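Endoglucanase (Clostridium thermocellum, PDB 2E4T) probably hydrolyses internal beta-1,4-glucosidic bonds of cellulose and xyloglucan through this glycoside hydrolase family 44 part of a longer protein. Local coordinates at residues 404-409 with 484-489. Sequence-based numbering, arbitrary orientation.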
# COMPACT_ATOMS: atom_id res chain seq x y z
N ILE A 404 -12.29 2.78 -3.95
CA ILE A 404 -11.17 3.13 -4.85
C ILE A 404 -11.70 3.92 -6.07
O ILE A 404 -11.18 5.00 -6.40
CB ILE A 404 -10.40 1.86 -5.29
CG1 ILE A 404 -9.75 1.20 -4.08
CG2 ILE A 404 -9.41 2.21 -6.37
CD1 ILE A 404 -9.25 -0.22 -4.35
N ASN A 405 -12.71 3.37 -6.77
CA ASN A 405 -13.22 4.04 -7.98
C ASN A 405 -13.78 5.42 -7.67
O ASN A 405 -13.80 6.28 -8.57
CB ASN A 405 -14.28 3.18 -8.67
CG ASN A 405 -13.67 2.09 -9.51
OD1 ASN A 405 -12.53 2.15 -9.97
ND2 ASN A 405 -14.51 1.04 -9.76
N LEU A 406 -14.26 5.67 -6.46
CA LEU A 406 -14.77 7.01 -6.12
C LEU A 406 -13.64 8.05 -6.35
O LEU A 406 -13.95 9.22 -6.69
CB LEU A 406 -15.27 7.04 -4.70
CG LEU A 406 -16.16 8.24 -4.36
CD1 LEU A 406 -17.47 8.24 -5.10
CD2 LEU A 406 -16.37 8.30 -2.83
N TYR A 407 -12.39 7.64 -6.14
CA TYR A 407 -11.25 8.50 -6.41
C TYR A 407 -10.72 8.36 -7.83
O TYR A 407 -10.30 9.37 -8.42
CB TYR A 407 -10.09 8.21 -5.45
CG TYR A 407 -10.37 8.68 -4.04
CD1 TYR A 407 -9.82 9.90 -3.58
CD2 TYR A 407 -11.16 7.93 -3.17
CE1 TYR A 407 -10.05 10.35 -2.30
CE2 TYR A 407 -11.43 8.37 -1.89
CZ TYR A 407 -10.85 9.59 -1.42
OH TYR A 407 -11.10 10.08 -0.16
N THR A 408 -10.66 7.16 -8.38
CA THR A 408 -9.90 6.95 -9.61
C THR A 408 -10.74 6.95 -10.87
O THR A 408 -10.16 7.06 -11.97
CB THR A 408 -9.13 5.60 -9.54
OG1 THR A 408 -10.17 4.60 -9.45
CG2 THR A 408 -8.18 5.54 -8.39
N ASN A 409 -12.05 6.74 -10.76
CA ASN A 409 -12.87 6.54 -11.97
C ASN A 409 -14.33 6.64 -11.52
O ASN A 409 -15.10 5.66 -11.55
CB ASN A 409 -12.57 5.21 -12.62
CG ASN A 409 -13.15 5.13 -14.02
OD1 ASN A 409 -13.98 5.97 -14.43
ND2 ASN A 409 -12.68 4.16 -14.79
N SER A 484 -23.15 -0.86 -4.43
CA SER A 484 -21.76 -0.43 -4.57
C SER A 484 -21.46 0.16 -5.93
O SER A 484 -20.37 0.72 -6.11
CB SER A 484 -20.83 -1.59 -4.23
OG SER A 484 -21.11 -2.75 -5.01
N ASN A 485 -22.39 0.07 -6.91
CA ASN A 485 -22.16 0.80 -8.15
C ASN A 485 -22.20 2.29 -7.85
O ASN A 485 -23.13 2.77 -7.17
CB ASN A 485 -23.26 0.48 -9.16
CG ASN A 485 -23.32 -0.96 -9.56
OD1 ASN A 485 -24.46 -1.49 -9.78
ND2 ASN A 485 -22.22 -1.61 -9.69
N ILE A 486 -21.25 3.04 -8.38
CA ILE A 486 -21.24 4.49 -8.19
C ILE A 486 -22.17 5.09 -9.23
O ILE A 486 -22.01 4.87 -10.44
CB ILE A 486 -19.83 5.06 -8.35
CG1 ILE A 486 -18.90 4.44 -7.31
CG2 ILE A 486 -19.88 6.57 -8.24
CD1 ILE A 486 -17.43 4.75 -7.58
N THR A 487 -23.21 5.83 -8.77
CA THR A 487 -24.20 6.38 -9.68
C THR A 487 -24.23 7.89 -9.52
O THR A 487 -24.06 8.45 -8.45
CB THR A 487 -25.57 5.75 -9.42
OG1 THR A 487 -25.92 6.04 -8.08
CG2 THR A 487 -25.56 4.27 -9.71
N GLN A 488 -24.54 8.55 -10.63
CA GLN A 488 -24.66 10.01 -10.65
C GLN A 488 -25.98 10.38 -9.99
O GLN A 488 -27.03 9.75 -10.24
CB GLN A 488 -24.57 10.56 -12.09
CG GLN A 488 -24.40 12.05 -12.09
CD GLN A 488 -24.11 12.62 -13.42
OE1 GLN A 488 -24.02 11.93 -14.45
NE2 GLN A 488 -23.98 13.95 -13.44
N ARG A 489 -25.92 11.43 -9.18
CA ARG A 489 -27.07 11.91 -8.42
C ARG A 489 -27.47 13.31 -8.91
O ARG A 489 -26.79 13.92 -9.72
CB ARG A 489 -26.72 11.95 -6.93
CG ARG A 489 -26.09 10.66 -6.39
CD ARG A 489 -26.95 9.43 -6.61
NE ARG A 489 -26.31 8.16 -6.19
CZ ARG A 489 -26.57 7.53 -5.05
NH1 ARG A 489 -27.37 8.08 -4.10
NH2 ARG A 489 -25.98 6.37 -4.81
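The CD1 methyl of Ile486 meets the Asn405-Leu406 step of helix 398-408, an apolar contact resting on that single group. CD1 lies 3.5 Å from Leu406 N and 3.7 Å from Asn405 CB; Leu406 CB follows at 4.3 Å from the same CD1. CG1 stands anti to the carbonyl carbon (chi1 -60°) and CD1 anti to CA (chi2 169°), which extends the branch toward the helix. Ile486 also touches Trp477 of the neighbouring strand 474-480, while the Leu406 side chain touches Phe479 and Ile449.

The two segments share no hydrogen bond; their polar groups bond mostly to third residues. Leu406 O with His511 ND1 and Ser484 OG with Asn398 ND2 also tie the helix to the beta-rich domain. Of the Asn405 side chain, CB makes the contact; OD1 accepts from Thr37 N and ND2 hydrogen-bonds a glycerol probably from the crystallisation liquor, with the zinc ligand Glu401 nearby. Arg489 NE donates to Thr487 O at 3.2 Å, from above the carbonyl plane, and NH2 forms a salt bridge with Asp480.

The 126 Å² buried is a small piece of the interface where a helix of the TIM-like barrel meets edge strand 486-492 of the beta-rich domain, packing that joins two domains of this glycoside hydrolase.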